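Local structure of probable amino acid aminotransferase (Mycobacterium tuberculosis, 6Q1S) at residues V32-L36 and H49-L53; S56-M60 and I147-T152; W70-V74 and L91-Y95. The protein belongs to the class IV aminotransferases and holds 4'-deoxy-4'-aminopyridoxal-5'-phosphate in a pocket. All coordinates share one frame; numbering follows the deposited sequence.

Contact 1 sits between the other two, its centre about 10 Å from that of contact 2 and about 8 Å from that of contact 3. It shares helix 46-59 with contact 2, and a backbone bond from Phe33 N to Lys151 O (3.1 Å) ties the two together. With contact 3 it shares a sheet, since strands 31-39 and 89-96 are neighbours. Contacts 1 and 2 both reach PMP, at its phosphate through Arg52 and at its O3 through Lys151. Contact 3 lies farther out, the Leu93 side chain about 11 Å from PMP. The centres of contacts 2 and 3 are about 17 Å apart, yet Ala57 still packs on Tyr95.

Contact 1: residues V32-L36 and H49-L53; sequences VFETL and HLQRL. With PMP (4'-deoxy-4'-aminopyridoxal-5'-phosphate), chain G.
Arg52 reaches from helix 46-59 to Glu34 on strand 31-39, and its side chain can be followed atom by atom along the glutamate. CB, CG and CD all curve round Glu34 OE2, CG coming to 3.4 Å from that oxygen. A bend at chi3 (83°) then turns the guanidinium back toward the carboxylate. NE points straight at Glu34 OE2, 2.7 Å away with an N-H...O angle of 175°, and NH2 donates to Glu34 OE1 at 2.8 Å, this oxygen lying tilted out of the guanidinium plane. Both carboxylate oxygens use their syn lone pairs, so the salt bridge is a side-on grip by two nitrogens that restrains rotation of the guanidinium. The NH1/NH2 edge of the same group meets PMP: Arg52 NH2 donates to PMP O3P at 2.9 Å, NH1 reaches this oxygen by a weaker bond, and NH1 is also bonded to Arg216 O.

His49, one helical turn earlier, lies against the Leu36 end of the strand segment. Leu36 CG sits over one face of the imidazole, 3.8 Å from its centroid and 16° off the normal, a CH-pi contact, while Glu34 OE1 lies at the ring edge, 3.0 Å from His49 CD2. The ring nitrogens are bonded outside the two segments, ND1 to Leu45 O and NE2 to Ser255 OG. At the opposite end Val32 CG2 touches Leu53 CD1 at 3.7 Å, closing the apolar part.

Helix and strand run nearly antiparallel, with the buried Glu34 carboxylate between them. Glu34 is thus placed as a second-shell residue that would hold Arg52 in position, and Arg52 would supply positive charge to the phosphate-binding site of this class IV aminotransferase.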
loop_
_atom_site.group_PDB
_atom_site.type_symbol
_atom_site.label_atom_id
_atom_site.label_comp_id
_atom_site.label_asym_id
_atom_site.label_seq_id
_atom_site.Cartn_x
_atom_site.Cartn_y
_atom_site.Cartn_z
ATOM N N VAL B 32 6.698 1.369 8.066
ATOM C CA VAL B 32 7.659 0.425 7.515
ATOM C C VAL B 32 7.760 -0.766 8.458
ATOM O O VAL B 32 7.411 -0.685 9.639
ATOM C CB VAL B 32 9.045 1.066 7.295
ATOM C CG1 VAL B 32 8.931 2.263 6.365
ATOM C CG2 VAL B 32 9.664 1.472 8.624
ATOM N N PHE B 33 8.247 -1.885 7.925
ATOM C CA PHE B 33 8.391 -3.081 8.739
ATOM C C PHE B 33 9.528 -3.939 8.207
ATOM O O PHE B 33 10.073 -3.700 7.127
ATOM C CB PHE B 33 7.084 -3.884 8.800
ATOM C CG PHE B 33 6.854 -4.777 7.614
ATOM C CD1 PHE B 33 6.387 -4.260 6.417
ATOM C CD2 PHE B 33 7.078 -6.141 7.707
ATOM C CE1 PHE B 33 6.165 -5.086 5.328
ATOM C CE2 PHE B 33 6.859 -6.973 6.623
ATOM C CZ PHE B 33 6.400 -6.444 5.432
ATOM N N GLU B 34 9.882 -4.950 9.000
ATOM C CA GLU B 34 10.896 -5.930 8.649
ATOM C C GLU B 34 10.440 -7.293 9.140
ATOM O O GLU B 34 9.680 -7.396 10.105
ATOM C CB GLU B 34 12.262 -5.581 9.258
ATOM C CG GLU B 34 13.008 -4.479 8.526
ATOM C CD GLU B 34 13.418 -4.889 7.128
ATOM O OE1 GLU B 34 13.744 -6.079 6.931
ATOM O OE2 GLU B 34 13.418 -4.026 6.227
ATOM N N THR B 35 10.910 -8.342 8.471
ATOM C CA THR B 35 10.580 -9.712 8.841
ATOM C C THR B 35 11.866 -10.492 9.052
ATOM O O THR B 35 12.735 -10.512 8.175
ATOM C CB THR B 35 9.719 -10.397 7.773
ATOM O OG1 THR B 35 8.438 -9.758 7.705
ATOM C CG2 THR B 35 9.526 -11.870 8.109
ATOM N N LEU B 36 11.979 -11.133 10.212
ATOM C CA LEU B 36 13.169 -11.878 10.581
ATOM C C LEU B 36 12.780 -13.303 10.939
ATOM O O LEU B 36 11.672 -13.560 11.416
ATOM C CB LEU B 36 13.900 -11.235 11.769
ATOM C CG LEU B 36 14.466 -9.824 11.603
ATOM C CD1 LEU B 36 13.397 -8.775 11.864
ATOM C CD2 LEU B 36 15.653 -9.620 12.529
ATOM N N HIS B 49 18.662 -6.246 8.902
ATOM C CA HIS B 49 17.256 -5.864 8.902
ATOM C C HIS B 49 17.051 -4.495 9.539
ATOM O O HIS B 49 16.181 -3.732 9.106
ATOM C CB HIS B 49 16.425 -6.926 9.624
ATOM C CG HIS B 49 16.190 -8.161 8.811
ATOM N ND1 HIS B 49 17.061 -9.228 8.810
ATOM C CD2 HIS B 49 15.178 -8.502 7.978
ATOM C CE1 HIS B 49 16.599 -10.171 8.008
ATOM N NE2 HIS B 49 15.458 -9.755 7.491
ATOM N N LEU B 50 17.841 -4.166 10.564
ATOM C CA LEU B 50 17.757 -2.841 11.168
ATOM C C LEU B 50 18.423 -1.778 10.306
ATOM O O LEU B 50 18.065 -0.599 10.398
ATOM C CB LEU B 50 18.384 -2.850 12.561
ATOM C CG LEU B 50 17.708 -3.702 13.635
ATOM C CD1 LEU B 50 18.547 -3.706 14.901
ATOM C CD2 LEU B 50 16.299 -3.209 13.924
ATOM N N GLN B 51 19.393 -2.167 9.476
ATOM C CA GLN B 51 19.977 -1.219 8.533
ATOM C C GLN B 51 18.969 -0.840 7.457
ATOM O O GLN B 51 18.808 0.341 7.128
ATOM C CB GLN B 51 21.243 -1.806 7.911
ATOM C CG GLN B 51 22.468 -1.695 8.802
ATOM C CD GLN B 51 23.692 -2.360 8.203
ATOM O OE1 GLN B 51 23.627 -2.952 7.125
ATOM N NE2 GLN B 51 24.817 -2.270 8.904
ATOM N N ARG B 52 18.281 -1.835 6.895
ATOM C CA ARG B 52 17.236 -1.552 5.920
ATOM C C ARG B 52 16.046 -0.856 6.569
ATOM O O ARG B 52 15.403 -0.010 5.936
ATOM C CB ARG B 52 16.798 -2.850 5.244
ATOM C CG ARG B 52 15.733 -2.680 4.182
ATOM C CD ARG B 52 15.616 -3.939 3.353
ATOM N NE ARG B 52 14.772 -4.930 4.013
ATOM C CZ ARG B 52 14.625 -6.182 3.594
ATOM N NH1 ARG B 52 15.264 -6.597 2.510
ATOM N NH2 ARG B 52 13.838 -7.019 4.257
ATOM N N LEU B 53 15.739 -1.201 7.822
ATOM C CA LEU B 53 14.680 -0.502 8.543
ATOM C C LEU B 53 15.013 0.974 8.710
ATOM O O LEU B 53 14.131 1.834 8.597
ATOM C CB LEU B 53 14.450 -1.157 9.904
ATOM C CG LEU B 53 13.326 -0.555 10.749
ATOM C CD1 LEU B 53 11.971 -0.932 10.176
ATOM C CD2 LEU B 53 13.445 -1.012 12.193
HETATM N N1 PMP G . 11.103 -8.119 -2.242
HETATM C C2 PMP G . 9.969 -7.804 -1.572
HETATM C C2A PMP G . 8.923 -6.938 -2.225
HETATM C C3 PMP G . 9.750 -8.311 -0.193
HETATM O O3 PMP G . 8.619 -8.009 0.500
HETATM C C4 PMP G . 10.809 -9.158 0.398
HETATM C C4A PMP G . 10.681 -9.722 1.793
HETATM N N4A PMP G . 9.510 -10.614 1.855
HETATM C C5 PMP G . 12.002 -9.429 -0.440
HETATM C C6 PMP G . 12.076 -8.885 -1.720
HETATM C C5A PMP G . 13.129 -10.284 0.097
HETATM O O4P PMP G . 13.763 -9.611 1.182
HETATM P P PMP G . 14.423 -10.443 2.392
HETATM O O1P PMP G . 13.341 -11.263 3.054
HETATM O O2P PMP G . 15.494 -11.349 1.832
HETATM O O3P PMP G . 15.023 -9.480 3.387
#

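Contact 2: residues S56-M60 and I147-T152; sequences SARLM and IASAKT. With PMP (4'-deoxy-4'-aminopyridoxal-5'-phosphate), chain G.
Ser56 and Leu59 in the last turn of helix 46-59, and Met60 just after it, pack on the loop 147-152 that carries Lys151 into the PMP pocket of this class IV aminotransferase fold. Segment 147-152 begins with a type I beta turn from Ile147 to Ala150, closed by Ala150 N to Ile147 O at 3.0 Å.

The polar link between the segments is slight. Lys151 N gives a weak bond to Ser56 OG, 3.4 Å long but fairly straight at 162°; the same hydroxyl also bonds to Arg52 O, one turn back in the helix.

Apolar packing does most of the work. Leu59 CD1 comes down on the turn, 4.1 Å from Ala150 CB, and also makes a van der Waals contact with the Ser149 hydroxyl, Leu59 CD1 to Ser149 OG being 3.3 Å. The Met60 chain, bent at both chi2 and chi3, crosses the Ile147 and Thr152 side chains at about right angles; its SD lies 3.5 Å from Ile147 CD1 and 4.0 Å from Thr152 CG2. Arg163 and Ala156 of the second subunit pack on Met60 and Thr152, so this patch borders the dimer interface.

Contact with the ligand falls to Lys151 alone. Its chain leads away from segment 56-60, extended as far as CE, and turns at chi4 (48°). NZ, also weakly bonded to Tyr155 OH, thereby donates a weak bond to PMP O3 at 3.2 Å and stands 3.6 Å from PMP C4A.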
loop_
_atom_site.group_PDB
_atom_site.type_symbol
_atom_site.label_atom_id
_atom_site.label_comp_id
_atom_site.label_asym_id
_atom_site.label_seq_id
_atom_site.Cartn_x
_atom_site.Cartn_y
_atom_site.Cartn_z
ATOM N N SER B 56 14.381 2.473 5.229
ATOM C CA SER B 56 12.955 2.590 4.942
ATOM C C SER B 56 12.333 3.737 5.727
ATOM O O SER B 56 11.431 4.421 5.232
ATOM C CB SER B 56 12.239 1.276 5.256
ATOM O OG SER B 56 12.765 0.208 4.492
ATOM N N ALA B 57 12.802 3.960 6.956
ATOM C CA ALA B 57 12.292 5.073 7.750
ATOM C C ALA B 57 12.695 6.414 7.145
ATOM O O ALA B 57 11.917 7.375 7.180
ATOM C CB ALA B 57 12.785 4.962 9.191
ATOM N N ARG B 58 13.905 6.499 6.585
ATOM C CA ARG B 58 14.345 7.749 5.975
ATOM C C ARG B 58 13.554 8.057 4.711
ATOM O O ARG B 58 13.146 9.203 4.490
ATOM C CB ARG B 58 15.835 7.681 5.642
ATOM C CG ARG B 58 16.422 9.010 5.182
ATOM C CD ARG B 58 17.810 8.838 4.588
ATOM N NE ARG B 58 17.801 7.866 3.497
ATOM C CZ ARG B 58 18.858 7.565 2.749
ATOM N NH1 ARG B 58 20.024 8.157 2.969
ATOM N NH2 ARG B 58 18.747 6.664 1.782
ATOM N N LEU B 59 13.324 7.044 3.874
ATOM C CA LEU B 59 12.524 7.228 2.671
ATOM C C LEU B 59 11.077 7.577 2.981
ATOM O O LEU B 59 10.391 8.141 2.123
ATOM C CB LEU B 59 12.574 5.964 1.812
ATOM C CG LEU B 59 13.928 5.645 1.177
ATOM C CD1 LEU B 59 14.020 4.170 0.823
ATOM C CD2 LEU B 59 14.150 6.510 -0.051
ATOM N N MET B 60 10.601 7.262 4.182
ATOM C CA MET B 60 9.218 7.509 4.561
ATOM C C MET B 60 9.067 8.702 5.490
ATOM O O MET B 60 7.981 8.905 6.044
ATOM C CB MET B 60 8.624 6.257 5.202
ATOM C CG MET B 60 8.271 5.194 4.185
ATOM S SD MET B 60 6.654 5.509 3.464
ATOM C CE MET B 60 5.605 5.057 4.838
ATOM N N ILE B 147 8.879 5.554 -3.828
ATOM C CA ILE B 147 9.555 4.864 -2.724
ATOM C C ILE B 147 9.547 3.349 -2.903
ATOM O O ILE B 147 9.303 2.600 -1.951
ATOM C CB ILE B 147 8.957 5.265 -1.356
ATOM C CG1 ILE B 147 7.454 4.973 -1.269
ATOM C CG2 ILE B 147 9.218 6.738 -1.075
ATOM C CD1 ILE B 147 6.989 4.525 0.087
ATOM N N ALA B 148 9.836 2.887 -4.124
ATOM C CA ALA B 148 9.774 1.460 -4.418
ATOM C C ALA B 148 10.817 0.647 -3.661
ATOM O O ALA B 148 10.674 -0.576 -3.565
ATOM C CB ALA B 148 9.935 1.227 -5.920
ATOM N N SER B 149 11.851 1.284 -3.122
ATOM C CA SER B 149 12.866 0.580 -2.348
ATOM C C SER B 149 12.544 0.522 -0.862
ATOM O O SER B 149 13.329 -0.047 -0.097
ATOM C CB SER B 149 14.237 1.232 -2.551
ATOM O OG SER B 149 14.258 2.547 -2.024
ATOM N N ALA B 150 11.418 1.089 -0.436
ATOM C CA ALA B 150 11.029 1.102 0.966
ATOM C C ALA B 150 10.092 -0.064 1.247
ATOM O O ALA B 150 9.110 -0.269 0.525
ATOM C CB ALA B 150 10.354 2.425 1.335
ATOM N N LYS B 151 10.398 -0.821 2.300
ATOM C CA LYS B 151 9.560 -1.934 2.740
ATOM C C LYS B 151 8.498 -1.379 3.678
ATOM O O LYS B 151 8.689 -1.296 4.891
ATOM C CB LYS B 151 10.406 -3.005 3.414
ATOM C CG LYS B 151 9.702 -4.334 3.590
ATOM C CD LYS B 151 10.611 -5.339 4.276
ATOM C CE LYS B 151 9.846 -6.591 4.661
ATOM N NZ LYS B 151 9.020 -7.086 3.525
ATOM N N THR B 152 7.362 -0.992 3.108
ATOM C CA THR B 152 6.293 -0.357 3.862
ATOM C C THR B 152 5.242 -1.382 4.273
ATOM O O THR B 152 5.239 -2.529 3.825
ATOM C CB THR B 152 5.638 0.762 3.046
ATOM O OG1 THR B 152 4.791 0.192 2.041
ATOM C CG2 THR B 152 6.697 1.623 2.379
HETATM N N1 PMP G . 11.103 -8.119 -2.242
HETATM C C2 PMP G . 9.969 -7.804 -1.572
HETATM C C2A PMP G . 8.923 -6.938 -2.225
HETATM C C3 PMP G . 9.750 -8.311 -0.193
HETATM O O3 PMP G . 8.619 -8.009 0.500
HETATM C C4 PMP G . 10.809 -9.158 0.398
HETATM C C4A PMP G . 10.681 -9.722 1.793
HETATM N N4A PMP G . 9.510 -10.614 1.855
HETATM C C5 PMP G . 12.002 -9.429 -0.440
HETATM C C6 PMP G . 12.076 -8.885 -1.720
HETATM C C5A PMP G . 13.129 -10.284 0.097
HETATM O O4P PMP G . 13.763 -9.611 1.182
HETATM P P PMP G . 14.423 -10.443 2.392
HETATM O O1P PMP G . 13.341 -11.263 3.054
HETATM O O2P PMP G . 15.494 -11.349 1.832
HETATM O O3P PMP G . 15.023 -9.480 3.387
#

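Contact 3: residues W70-V74 and L91-Y95; sequences WRRAV and LRLIY
Trp70 drives the six-membered side of its indole into strand 89-96 and makes the tight half of this contact. Trp70 CZ3 meets Leu93 CB at 3.6 Å, while Ile94 O lies in the indole plane, 3.5 Å from Trp70 CH2. Beyond it the indole edge turns toward the face of Tyr95 in a T-shaped pair, planes at 82°, with Trp70 CZ2 4.0 Å from Tyr95 CD1. The Tyr95 hydroxyl goes elsewhere, to Pro63 O. One turn along the helix, Val74 CG1, anti to its own carbonyl carbon (chi1 -55°), presses on Leu93 CD2 at 3.5 Å.

Helix 67-84 thus lies across one face of the antiparallel sheet of the smaller alpha/beta part of the class IV fold, next to helix 46-59, whose Leu50 touches both Trp70 and Leu93. The indole also reaches Ala107 and Val109 on strand 106-113.

Packing is looser toward Leu91, where Val74 CG1 comes no nearer to Leu91 CD2 than 4.3 Å. The exposed Arg72 bonds to Leu7 O, and the partly exposed Arg71 turns to helix 46-59, with a salt bridge to Glu47.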
loop_
_atom_site.group_PDB
_atom_site.type_symbol
_atom_site.label_atom_id
_atom_site.label_comp_id
_atom_site.label_asym_id
_atom_site.label_seq_id
_atom_site.Cartn_x
_atom_site.Cartn_y
_atom_site.Cartn_z
ATOM N N TRP B 70 15.590 -0.956 19.521
ATOM C CA TRP B 70 15.077 -2.060 18.714
ATOM C C TRP B 70 15.803 -3.366 19.018
ATOM O O TRP B 70 15.185 -4.436 19.020
ATOM C CB TRP B 70 15.178 -1.719 17.227
ATOM C CG TRP B 70 14.050 -0.864 16.738
ATOM C CD1 TRP B 70 14.091 0.473 16.468
ATOM C CD2 TRP B 70 12.706 -1.285 16.478
ATOM N NE1 TRP B 70 12.857 0.907 16.044
ATOM C CE2 TRP B 70 11.989 -0.153 16.042
ATOM C CE3 TRP B 70 12.039 -2.511 16.566
ATOM C CZ2 TRP B 70 10.642 -0.210 15.697
ATOM C CZ3 TRP B 70 10.700 -2.564 16.221
ATOM C CH2 TRP B 70 10.016 -1.421 15.794
ATOM N N ARG B 71 17.118 -3.308 19.255
ATOM C CA ARG B 71 17.862 -4.533 19.539
ATOM C C ARG B 71 17.426 -5.171 20.853
ATOM O O ARG B 71 17.508 -6.395 21.001
ATOM C CB ARG B 71 19.369 -4.270 19.556
ATOM C CG ARG B 71 19.982 -4.061 18.181
ATOM C CD ARG B 71 21.505 -4.061 18.248
ATOM N NE ARG B 71 22.071 -2.727 18.420
ATOM C CZ ARG B 71 22.580 -1.999 17.432
ATOM N NH1 ARG B 71 22.592 -2.476 16.195
ATOM N NH2 ARG B 71 23.078 -0.796 17.677
ATOM N N ARG B 72 16.995 -4.367 21.825
ATOM C CA ARG B 72 16.521 -4.942 23.080
ATOM C C ARG B 72 15.162 -5.608 22.903
ATOM O O ARG B 72 14.922 -6.694 23.443
ATOM C CB ARG B 72 16.457 -3.873 24.167
ATOM C CG ARG B 72 16.060 -4.418 25.533
ATOM C CD ARG B 72 16.026 -3.315 26.570
ATOM N NE ARG B 72 15.058 -2.279 26.225
ATOM C CZ ARG B 72 15.028 -1.074 26.782
ATOM N NH1 ARG B 72 15.919 -0.749 27.710
ATOM N NH2 ARG B 72 14.112 -0.191 26.409
ATOM N N ALA B 73 14.253 -4.964 22.164
ATOM C CA ALA B 73 12.935 -5.549 21.944
ATOM C C ALA B 73 13.028 -6.865 21.178
ATOM O O ALA B 73 12.298 -7.816 21.476
ATOM C CB ALA B 73 12.039 -4.558 21.200
ATOM N N VAL B 74 13.927 -6.942 20.193
ATOM C CA VAL B 74 14.103 -8.192 19.459
ATOM C C VAL B 74 14.747 -9.247 20.351
ATOM O O VAL B 74 14.387 -10.429 20.296
ATOM C CB VAL B 74 14.890 -7.965 18.152
ATOM C CG1 VAL B 74 14.208 -6.906 17.307
ATOM C CG2 VAL B 74 16.333 -7.589 18.415
ATOM N N LEU B 91 9.536 -13.390 13.233
ATOM C CA LEU B 91 9.690 -12.167 14.008
ATOM C C LEU B 91 9.573 -10.968 13.077
ATOM O O LEU B 91 10.270 -10.896 12.059
ATOM C CB LEU B 91 11.034 -12.154 14.739
ATOM C CG LEU B 91 11.243 -11.083 15.811
ATOM C CD1 LEU B 91 12.011 -11.653 16.992
ATOM C CD2 LEU B 91 11.986 -9.900 15.225
ATOM N N ARG B 92 8.698 -10.029 13.430
ATOM C CA ARG B 92 8.436 -8.864 12.599
ATOM C C ARG B 92 8.546 -7.596 13.433
ATOM O O ARG B 92 8.110 -7.563 14.587
ATOM C CB ARG B 92 7.045 -8.934 11.950
ATOM C CG ARG B 92 7.009 -9.733 10.655
ATOM C CD ARG B 92 5.582 -9.989 10.188
ATOM N NE ARG B 92 4.763 -10.693 11.171
ATOM C CZ ARG B 92 3.462 -10.922 11.018
ATOM N NH1 ARG B 92 2.841 -10.510 9.921
ATOM N NH2 ARG B 92 2.781 -11.562 11.959
ATOM N N LEU B 93 9.146 -6.562 12.846
ATOM C CA LEU B 93 9.268 -5.244 13.461
ATOM C C LEU B 93 8.287 -4.296 12.785
ATOM O O LEU B 93 8.421 -4.019 11.592
ATOM C CB LEU B 93 10.691 -4.705 13.323
ATOM C CG LEU B 93 11.806 -5.746 13.341
ATOM C CD1 LEU B 93 13.137 -5.110 12.975
ATOM C CD2 LEU B 93 11.877 -6.378 14.709
ATOM N N ILE B 94 7.317 -3.792 13.540
ATOM C CA ILE B 94 6.303 -2.888 13.006
ATOM C C ILE B 94 6.633 -1.474 13.461
ATOM O O ILE B 94 6.727 -1.207 14.664
ATOM C CB ILE B 94 4.890 -3.295 13.450
ATOM C CG1 ILE B 94 4.653 -4.781 13.177
ATOM C CG2 ILE B 94 3.848 -2.442 12.738
ATOM C CD1 ILE B 94 4.659 -5.142 11.708
ATOM N N TYR B 95 6.808 -0.567 12.501
ATOM C CA TYR B 95 7.205 0.814 12.770
ATOM C C TYR B 95 6.286 1.720 11.955
ATOM O O TYR B 95 6.476 1.885 10.747
ATOM C CB TYR B 95 8.674 1.037 12.425
ATOM C CG TYR B 95 9.230 2.378 12.851
ATOM C CD1 TYR B 95 8.867 2.950 14.063
ATOM C CD2 TYR B 95 10.142 3.056 12.053
ATOM C CE1 TYR B 95 9.381 4.174 14.456
ATOM C CE2 TYR B 95 10.663 4.276 12.439
ATOM C CZ TYR B 95 10.281 4.831 13.639
ATOM O OH TYR B 95 10.800 6.048 14.026
#